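Local atomic coordinates of cellobiose 2-epimerase (Spirochaeta thermophila DSM 6192, PDB entry 5ZIG), a protein that probably catalyses the reversible epimerization of cellobiose to 4-O-beta-D-glucopyranosyl-D-mannose, turning the reducing-end glucose into mannose. Residues H25-W30 with W65-A70; L144-F149 with T208-V213. One frame throughout, in Å; residues are numbered along the deposited sequence.

Contact 1 of 2, residues H25-W30 with W65-A70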
ATOM      1  N   HIS A  25     -13.023   6.459  13.801  1.00 22.43           N
ATOM      2  CA  HIS A  25     -11.959   7.450  13.722  1.00 27.13           C
ATOM      3  C   HIS A  25     -11.495   7.695  12.290  1.00 30.15           C
ATOM      4  O   HIS A  25     -11.552   8.835  11.813  1.00 24.63           O
ATOM      5  CB  HIS A  25     -10.793   7.006  14.614  1.00 27.57           C
ATOM      6  CG  HIS A  25      -9.808   8.094  14.895  1.00 27.51           C
ATOM      7  ND1 HIS A  25      -9.983   9.024  15.901  1.00 32.57           N
ATOM      8  CD2 HIS A  25      -8.632   8.406  14.296  1.00 27.76           C
ATOM      9  CE1 HIS A  25      -8.955   9.858  15.909  1.00 25.90           C
ATOM     10  NE2 HIS A  25      -8.129   9.513  14.933  1.00 25.96           N
ATOM     11  N   ILE A  26     -11.040   6.670  11.577  1.00 34.96           N
ATOM     12  CA  ILE A  26     -10.418   6.896  10.269  1.00 33.52           C
ATOM     13  C   ILE A  26     -11.469   7.304   9.242  1.00 28.09           C
ATOM     14  O   ILE A  26     -11.418   8.405   8.687  1.00 24.55           O
ATOM     15  CB  ILE A  26      -9.634   5.655   9.804  1.00 26.70           C
ATOM     16  CG1 ILE A  26      -8.289   5.572  10.539  1.00 21.00           C
ATOM     17  CG2 ILE A  26      -9.350   5.736   8.290  1.00 21.41           C
ATOM     18  CD1 ILE A  26      -7.815   4.124  10.832  1.00 26.47           C
ATOM     19  N   LEU A  27     -12.445   6.422   8.979  1.00 30.99           N
ATOM     20  CA  LEU A  27     -13.444   6.713   7.948  1.00 30.88           C
ATOM     21  C   LEU A  27     -14.204   8.020   8.193  1.00 31.47           C
ATOM     22  O   LEU A  27     -14.371   8.798   7.234  1.00 33.93           O
ATOM     23  CB  LEU A  27     -14.398   5.516   7.796  1.00 25.87           C
ATOM     24  CG  LEU A  27     -13.776   4.197   7.289  1.00 23.13           C
ATOM     25  CD1 LEU A  27     -14.773   3.022   7.256  1.00 20.49           C
ATOM     26  CD2 LEU A  27     -13.189   4.395   5.866  1.00 24.35           C
ATOM     27  N   PRO A  28     -14.668   8.344   9.403  1.00 30.14           N
ATOM     28  CA  PRO A  28     -15.393   9.620   9.566  1.00 22.55           C
ATOM     29  C   PRO A  28     -14.555  10.836   9.228  1.00 26.33           C
ATOM     30  O   PRO A  28     -15.095  11.831   8.740  1.00 21.75           O
ATOM     31  CB  PRO A  28     -15.804   9.614  11.047  1.00 32.14           C
ATOM     32  CG  PRO A  28     -15.831   8.177  11.421  1.00 30.78           C
ATOM     33  CD  PRO A  28     -14.735   7.524  10.633  1.00 28.87           C
ATOM     34  N   PHE A  29     -13.245  10.784   9.447  1.00 24.13           N
ATOM     35  CA  PHE A  29     -12.423  11.931   9.106  1.00 28.44           C
ATOM     36  C   PHE A  29     -12.362  12.109   7.594  1.00 34.92           C
ATOM     37  O   PHE A  29     -12.506  13.226   7.091  1.00 43.47           O
ATOM     38  CB  PHE A  29     -11.030  11.760   9.707  1.00 28.33           C
ATOM     39  CG  PHE A  29     -10.017  12.762   9.226  1.00 21.49           C
ATOM     40  CD1 PHE A  29      -9.719  13.889   9.996  1.00 26.21           C
ATOM     41  CD2 PHE A  29      -9.309  12.548   8.059  1.00 23.65           C
ATOM     42  CE1 PHE A  29      -8.750  14.793   9.588  1.00 22.29           C
ATOM     43  CE2 PHE A  29      -8.355  13.463   7.629  1.00 25.76           C
ATOM     44  CZ  PHE A  29      -8.079  14.585   8.411  1.00 26.80           C
ATOM     45  N   TRP A  30     -12.186  11.016   6.848  1.00 31.26           N
ATOM     46  CA  TRP A  30     -12.068  11.156   5.399  1.00 23.15           C
ATOM     47  C   TRP A  30     -13.414  11.472   4.764  1.00 22.13           C
ATOM     48  O   TRP A  30     -13.472  12.247   3.805  1.00 29.03           O
ATOM     49  CB  TRP A  30     -11.439   9.902   4.800  1.00 20.84           C
ATOM     50  CG  TRP A  30     -10.011   9.816   5.173  1.00 22.71           C
ATOM     51  CD1 TRP A  30      -9.435   8.921   6.036  1.00 20.87           C
ATOM     52  CD2 TRP A  30      -8.958  10.687   4.731  1.00 20.94           C
ATOM     53  NE1 TRP A  30      -8.087   9.176   6.144  1.00 24.71           N
ATOM     54  CE2 TRP A  30      -7.768  10.247   5.343  1.00 26.69           C
ATOM     55  CE3 TRP A  30      -8.903  11.785   3.858  1.00 26.75           C
ATOM     56  CZ2 TRP A  30      -6.534  10.881   5.125  1.00 21.04           C
ATOM     57  CZ3 TRP A  30      -7.675  12.400   3.632  1.00 23.27           C
ATOM     58  CH2 TRP A  30      -6.514  11.946   4.262  1.00 26.15           C
ATOM     59  N   TRP A  65     -10.275   2.811  -3.167  1.00 22.73           N
ATOM     60  CA  TRP A  65     -10.084   1.476  -2.607  1.00 27.73           C
ATOM     61  C   TRP A  65     -10.618   1.421  -1.181  1.00 29.53           C
ATOM     62  O   TRP A  65     -11.373   0.512  -0.829  1.00 30.55           O
ATOM     63  CB  TRP A  65      -8.605   1.064  -2.653  1.00 23.05           C
ATOM     64  CG  TRP A  65      -8.344  -0.359  -2.128  1.00 28.01           C
ATOM     65  CD1 TRP A  65      -8.292  -1.515  -2.867  1.00 28.78           C
ATOM     66  CD2 TRP A  65      -8.093  -0.748  -0.763  1.00 22.83           C
ATOM     67  NE1 TRP A  65      -8.027  -2.587  -2.051  1.00 30.46           N
ATOM     68  CE2 TRP A  65      -7.897  -2.144  -0.756  1.00 25.00           C
ATOM     69  CE3 TRP A  65      -7.997  -0.046   0.446  1.00 19.94           C
ATOM     70  CZ2 TRP A  65      -7.639  -2.859   0.417  1.00 19.83           C
ATOM     71  CZ3 TRP A  65      -7.737  -0.769   1.619  1.00 27.63           C
ATOM     72  CH2 TRP A  65      -7.552  -2.151   1.587  1.00 19.92           C
ATOM     73  N   THR A  66     -10.295   2.429  -0.370  1.00 29.19           N
ATOM     74  CA  THR A  66     -10.695   2.393   1.034  1.00 29.23           C
ATOM     75  C   THR A  66     -12.213   2.296   1.181  1.00 30.38           C
ATOM     76  O   THR A  66     -12.717   1.429   1.905  1.00 23.49           O
ATOM     77  CB  THR A  66     -10.146   3.616   1.767  1.00 29.09           C
ATOM     78  OG1 THR A  66      -8.736   3.452   1.978  1.00 23.81           O
ATOM     79  CG2 THR A  66     -10.842   3.805   3.121  1.00 27.33           C
ATOM     80  N   PHE A  67     -12.964   3.137   0.467  1.00 24.26           N
ATOM     81  CA  PHE A  67     -14.407   3.168   0.679  1.00 20.06           C
ATOM     82  C   PHE A  67     -15.138   2.013   0.010  1.00 30.15           C
ATOM     83  O   PHE A  67     -16.247   1.662   0.445  1.00 30.00           O
ATOM     84  CB  PHE A  67     -14.984   4.511   0.218  1.00 20.12           C
ATOM     85  CG  PHE A  67     -14.697   5.622   1.196  1.00 24.56           C
ATOM     86  CD1 PHE A  67     -15.428   5.730   2.361  1.00 26.70           C
ATOM     87  CD2 PHE A  67     -13.660   6.499   0.980  1.00 31.13           C
ATOM     88  CE1 PHE A  67     -15.154   6.727   3.277  1.00 35.52           C
ATOM     89  CE2 PHE A  67     -13.383   7.506   1.881  1.00 28.14           C
ATOM     90  CZ  PHE A  67     -14.118   7.621   3.027  1.00 29.17           C
ATOM     91  N   SER A  68     -14.556   1.428  -1.032  1.00 24.43           N
ATOM     92  CA  SER A  68     -15.070   0.165  -1.554  1.00 24.89           C
ATOM     93  C   SER A  68     -14.998  -0.939  -0.494  1.00 22.93           C
ATOM     94  O   SER A  68     -15.980  -1.646  -0.241  1.00 25.33           O
ATOM     95  CB  SER A  68     -14.270  -0.224  -2.787  1.00 22.09           C
ATOM     96  OG  SER A  68     -14.468   0.711  -3.836  1.00 21.88           O
ATOM     97  N   GLN A  69     -13.828  -1.103   0.121  1.00 23.86           N
ATOM     98  CA  GLN A  69     -13.613  -2.161   1.105  1.00 29.24           C
ATOM     99  C   GLN A  69     -14.453  -1.930   2.349  1.00 32.43           C
ATOM    100  O   GLN A  69     -14.945  -2.889   2.957  1.00 23.77           O
ATOM    101  CB  GLN A  69     -12.129  -2.240   1.464  1.00 26.14           C
ATOM    102  CG  GLN A  69     -11.240  -2.534   0.245  1.00 29.07           C
ATOM    103  CD  GLN A  69     -11.364  -3.966  -0.222  1.00 32.55           C
ATOM    104  OE1 GLN A  69     -11.881  -4.820   0.506  1.00 28.31           O
ATOM    105  NE2 GLN A  69     -10.880  -4.246  -1.438  1.00 28.38           N
ATOM    106  N   ALA A  70     -14.643  -0.658   2.729  1.00 37.23           N
ATOM    107  CA  ALA A  70     -15.448  -0.345   3.906  1.00 33.31           C
ATOM    108  C   ALA A  70     -16.921  -0.642   3.661  1.00 28.90           C
ATOM    109  O   ALA A  70     -17.615  -1.121   4.561  1.00 25.67           O
ATOM    110  CB  ALA A  70     -15.249   1.114   4.311  1.00 28.66           C
TER
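L27 reaches from helix 7-31 to helix 57-73 and splits its two methyls between three residues there. Its CG stands anti to its own carbonyl carbon (chi1 -64°), and chi2 is near 180°, which carries CD1 outward. CD1 ends 3.5 Å from A70 CB, the closest approach of the contact. The other methyl, CD2, lies 3.7 Å from T66 CG2 and 4.0 Å from F67 CE1. T66 and A70 are one helical turn apart, and the fork of L27 bridges them. The side chains of L27 and F67 run past each other in opposite directions, and CD2 approaches the phenyl ring obliquely.

F67 reaches back toward helix 7-31 with the far end of its ring. Its CZ comes 3.9 Å from W30 CB, which lies at the ring edge, near the ring plane. W30 thus meets F67 through its root, while its indole leads away from 65-70 and meets the ring of H63, earlier on the same helix. F29 CD2 sits over the centre of one face of that indole, and W30 NE1 is hydrogen-bonded to E359 OE2. T66 offers only its methyl to L27. Its OG1 is hydrogen-bonded back to R62 O.

The contact itself is wholly apolar, and all five touching residues are buried. The axes of the two segments come no closer than 11.7 Å, so the gap is filled by side chains rather than by close backbones. The N-to-C directions differ by 125°.

The family fold is an (alpha/alpha)6 barrel, and this contact joins outer helix 7-31 to inner helix 57-73. The next outer helix, 77-94, closes one flank: Y79 touches both L27 and A70, while A82 and A83 touch F67. Inner helix 384-402 adds S387 against I26 and T66, and helix 119-136 packs against W65 and Q69.

Contact 2 of 2, residues L144-F149 with T208-V213; sequences LAWETF and TKEPRV
In the (alpha/alpha)6 barrel of this family, outer helix 139-156 packs here through W146 and F149 against the tight turn that links inner helix 191-208 to outer helix 211-228. W146 drives the six-membered end of its indole into this turn. CH2 meets E210 CB at 3.4 Å and V213 CG2 at 3.5 Å, both at the ring edge. T208 OG1 comes obliquely to the indole, 3.5 Å from W146 CZ2; that hydroxyl is hydrogen-bonded to L204 O. An alanine in place of W146 would probably leave a gap between the helix and the turn, with V213 CG2 and the E210 methylene groups losing their aromatic partner. F149 works one turn further on. Its CG is anti to the backbone N (chi1 175°), which sends the ring toward R212 and V213. F149 CZ lies over one face of the R212 guanidinium, and the two planes are 56° apart. R212 NH1 sits near the ring plane, 3.5 Å from F149 CE2, so R212 meets the phenyl at its edge. E210, the N-cap of helix 211-228, bends back at chi2, and its OE2 accepts from R212 N at 3.3 Å, on the anti side of the carboxylate and 23° out of its plane.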
ATOM      1  N   LEU A 144     -12.310  -0.616 -17.198  1.00 27.12           N
ATOM      2  CA  LEU A 144     -11.208   0.334 -17.112  1.00 31.69           C
ATOM      3  C   LEU A 144      -9.982  -0.286 -16.454  1.00 23.89           C
ATOM      4  O   LEU A 144      -8.847  -0.024 -16.870  1.00 28.62           O
ATOM      5  CB  LEU A 144     -11.656   1.589 -16.367  1.00 32.43           C
ATOM      6  CG  LEU A 144     -12.389   2.558 -17.297  1.00 27.36           C
ATOM      7  CD1 LEU A 144     -13.194   3.568 -16.508  1.00 19.72           C
ATOM      8  CD2 LEU A 144     -11.371   3.261 -18.168  1.00 28.75           C
ATOM      9  N   ALA A 145     -10.172  -1.096 -15.421  1.00 33.69           N
ATOM     10  CA  ALA A 145      -9.017  -1.772 -14.841  1.00 36.01           C
ATOM     11  C   ALA A 145      -8.340  -2.659 -15.882  1.00 30.66           C
ATOM     12  O   ALA A 145      -7.110  -2.761 -15.919  1.00 32.70           O
ATOM     13  CB  ALA A 145      -9.440  -2.580 -13.613  1.00 27.59           C
ATOM     14  N   TRP A 146      -9.131  -3.266 -16.769  1.00 32.82           N
ATOM     15  CA  TRP A 146      -8.576  -4.164 -17.783  1.00 31.89           C
ATOM     16  C   TRP A 146      -7.814  -3.397 -18.852  1.00 31.80           C
ATOM     17  O   TRP A 146      -6.757  -3.850 -19.319  1.00 26.65           O
ATOM     18  CB  TRP A 146      -9.695  -4.977 -18.422  1.00 34.48           C
ATOM     19  CG  TRP A 146     -10.040  -6.220 -17.686  1.00 34.74           C
ATOM     20  CD1 TRP A 146     -11.279  -6.598 -17.249  1.00 35.80           C
ATOM     21  CD2 TRP A 146      -9.141  -7.262 -17.288  1.00 36.46           C
ATOM     22  NE1 TRP A 146     -11.208  -7.818 -16.614  1.00 25.37           N
ATOM     23  CE2 TRP A 146      -9.905  -8.242 -16.622  1.00 31.33           C
ATOM     24  CE3 TRP A 146      -7.765  -7.463 -17.430  1.00 36.09           C
ATOM     25  CZ2 TRP A 146      -9.342  -9.395 -16.115  1.00 35.25           C
ATOM     26  CZ3 TRP A 146      -7.213  -8.611 -16.926  1.00 31.63           C
ATOM     27  CH2 TRP A 146      -7.999  -9.560 -16.275  1.00 36.95           C
ATOM     28  N   GLU A 147      -8.352  -2.243 -19.266  1.00 28.69           N
ATOM     29  CA  GLU A 147      -7.634  -1.372 -20.188  1.00 28.62           C
ATOM     30  C   GLU A 147      -6.287  -0.957 -19.612  1.00 27.35           C
ATOM     31  O   GLU A 147      -5.272  -0.944 -20.316  1.00 25.81           O
ATOM     32  CB  GLU A 147      -8.485  -0.135 -20.493  1.00 36.47           C
ATOM     33  CG  GLU A 147      -7.983   0.729 -21.662  1.00 39.32           C
ATOM     34  CD  GLU A 147      -8.782   2.012 -21.828  1.00 34.40           C
ATOM     35  OE1 GLU A 147      -8.890   2.811 -20.870  1.00 34.91           O
ATOM     36  OE2 GLU A 147      -9.329   2.215 -22.922  1.00 34.65           O
ATOM     37  N   THR A 148      -6.253  -0.614 -18.324  1.00 23.51           N
ATOM     38  CA  THR A 148      -5.017  -0.127 -17.725  1.00 24.02           C
ATOM     39  C   THR A 148      -3.995  -1.255 -17.573  1.00 19.75           C
ATOM     40  O   THR A 148      -2.814  -1.073 -17.899  1.00 23.48           O
ATOM     41  CB  THR A 148      -5.339   0.534 -16.369  1.00 20.58           C
ATOM     42  OG1 THR A 148      -6.488   1.390 -16.513  1.00 25.43           O
ATOM     43  CG2 THR A 148      -4.166   1.345 -15.861  1.00 19.81           C
ATOM     44  N   PHE A 149      -4.440  -2.412 -17.052  1.00 21.94           N
ATOM     45  CA  PHE A 149      -3.632  -3.640 -17.083  1.00 29.48           C
ATOM     46  C   PHE A 149      -3.008  -3.856 -18.461  1.00 28.19           C
ATOM     47  O   PHE A 149      -1.800  -4.085 -18.587  1.00 28.28           O
ATOM     48  CB  PHE A 149      -4.517  -4.835 -16.718  1.00 30.08           C
ATOM     49  CG  PHE A 149      -3.830  -6.187 -16.821  1.00 30.17           C
ATOM     50  CD1 PHE A 149      -2.948  -6.625 -15.832  1.00 22.54           C
ATOM     51  CD2 PHE A 149      -4.051  -7.003 -17.916  1.00 23.58           C
ATOM     52  CE1 PHE A 149      -2.333  -7.882 -15.915  1.00 23.79           C
ATOM     53  CE2 PHE A 149      -3.427  -8.258 -18.014  1.00 32.04           C
ATOM     54  CZ  PHE A 149      -2.572  -8.696 -17.006  1.00 26.63           C
ATOM     55  N   THR A 208     -11.051 -11.660 -10.745  1.00 28.80           N
ATOM     56  CA  THR A 208     -11.403 -12.193 -12.061  1.00 27.75           C
ATOM     57  C   THR A 208     -10.867 -13.589 -12.373  1.00 29.58           C
ATOM     58  O   THR A 208     -11.414 -14.241 -13.266  1.00 35.44           O
ATOM     59  CB  THR A 208     -10.910 -11.258 -13.183  1.00 28.34           C
ATOM     60  OG1 THR A 208      -9.476 -11.270 -13.205  1.00 28.76           O
ATOM     61  CG2 THR A 208     -11.400  -9.829 -12.998  1.00 28.74           C
ATOM     62  N   LYS A 209      -9.800 -14.045 -11.718  1.00 28.07           N
ATOM     63  CA  LYS A 209      -9.202 -15.354 -11.997  1.00 29.95           C
ATOM     64  C   LYS A 209      -8.761 -15.471 -13.451  1.00 35.92           C
ATOM     65  O   LYS A 209      -8.720 -16.569 -14.021  1.00 33.89           O
ATOM     66  CB  LYS A 209     -10.156 -16.503 -11.637  1.00 39.10           C
ATOM     67  CG  LYS A 209     -10.106 -16.929 -10.175  1.00 39.21           C
ATOM     68  CD  LYS A 209     -10.885 -15.974  -9.286  1.00 47.83           C
ATOM     69  CE  LYS A 209     -12.311 -15.768  -9.805  1.00 60.64           C
ATOM     70  NZ  LYS A 209     -13.151 -14.903  -8.913  1.00 64.52           N
ATOM     71  N   GLU A 210      -8.445 -14.341 -14.062  1.00 31.27           N
ATOM     72  CA  GLU A 210      -7.964 -14.361 -15.428  1.00 25.48           C
ATOM     73  C   GLU A 210      -6.527 -14.872 -15.412  1.00 32.36           C
ATOM     74  O   GLU A 210      -5.705 -14.365 -14.639  1.00 23.20           O
ATOM     75  CB  GLU A 210      -8.088 -12.971 -16.050  1.00 26.67           C
ATOM     76  CG  GLU A 210      -7.434 -12.786 -17.426  1.00 40.30           C
ATOM     77  CD  GLU A 210      -7.834 -13.848 -18.436  1.00 37.39           C
ATOM     78  OE1 GLU A 210      -9.055 -14.069 -18.626  1.00 31.24           O
ATOM     79  OE2 GLU A 210      -6.916 -14.458 -19.033  1.00 34.77           O
ATOM     80  N   PRO A 211      -6.213 -15.934 -16.162  1.00 32.72           N
ATOM     81  CA  PRO A 211      -4.851 -16.498 -16.114  1.00 28.27           C
ATOM     82  C   PRO A 211      -3.753 -15.537 -16.571  1.00 28.03           C
ATOM     83  O   PRO A 211      -2.587 -15.722 -16.185  1.00 28.27           O
ATOM     84  CB  PRO A 211      -4.945 -17.721 -17.047  1.00 30.56           C
ATOM     85  CG  PRO A 211      -6.390 -18.109 -17.015  1.00 35.00           C
ATOM     86  CD  PRO A 211      -7.155 -16.807 -16.886  1.00 34.53           C
ATOM     87  N   ARG A 212      -4.073 -14.530 -17.385  1.00 30.59           N
ATOM     88  CA  ARG A 212      -3.031 -13.602 -17.820  1.00 30.57           C
ATOM     89  C   ARG A 212      -2.525 -12.774 -16.644  1.00 28.37           C
ATOM     90  O   ARG A 212      -1.332 -12.471 -16.551  1.00 26.13           O
ATOM     91  CB  ARG A 212      -3.553 -12.706 -18.943  1.00 31.82           C
ATOM     92  CG  ARG A 212      -3.821 -13.464 -20.234  1.00 42.95           C
ATOM     93  CD  ARG A 212      -3.612 -12.604 -21.467  1.00 60.92           C
ATOM     94  NE  ARG A 212      -2.515 -11.654 -21.299  1.00 72.60           N
ATOM     95  CZ  ARG A 212      -2.675 -10.341 -21.141  1.00 74.60           C
ATOM     96  NH1 ARG A 212      -3.895  -9.816 -21.124  1.00 73.35           N
ATOM     97  NH2 ARG A 212      -1.616  -9.554 -20.994  1.00 72.62           N
ATOM     98  N   VAL A 213      -3.408 -12.439 -15.713  1.00 30.37           N
ATOM     99  CA  VAL A 213      -2.952 -11.798 -14.486  1.00 29.77           C
ATOM    100  C   VAL A 213      -2.042 -12.735 -13.704  1.00 26.18           C
ATOM    101  O   VAL A 213      -0.975 -12.324 -13.225  1.00 25.00           O
ATOM    102  CB  VAL A 213      -4.147 -11.334 -13.641  1.00 27.98           C
ATOM    103  CG1 VAL A 213      -3.691 -10.221 -12.648  1.00 21.52           C
ATOM    104  CG2 VAL A 213      -5.219 -10.835 -14.549  1.00 26.75           C
TER

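The two contacts follow one another along the chain and do not touch; their centres are 25 Å apart. They share no helix. Contact 1 is buried and joins an outer helix to an inner one, helix side against helix side. The centre of contact 2 is about 19 Å from the centre of the chain, that of contact 1 about 15 Å, and contact 2 is partly open to solvent. It sets an outer helix against the end of an inner helix, the turn after it and the start of the next outer helix. The chemistry follows: methyls and a phenyl ring in 25-30 with 65-70, but aromatic rings beside a hydroxyl, a guanidinium, a methyl and an acidic side chain's methylenes in 144-149 with 208-213.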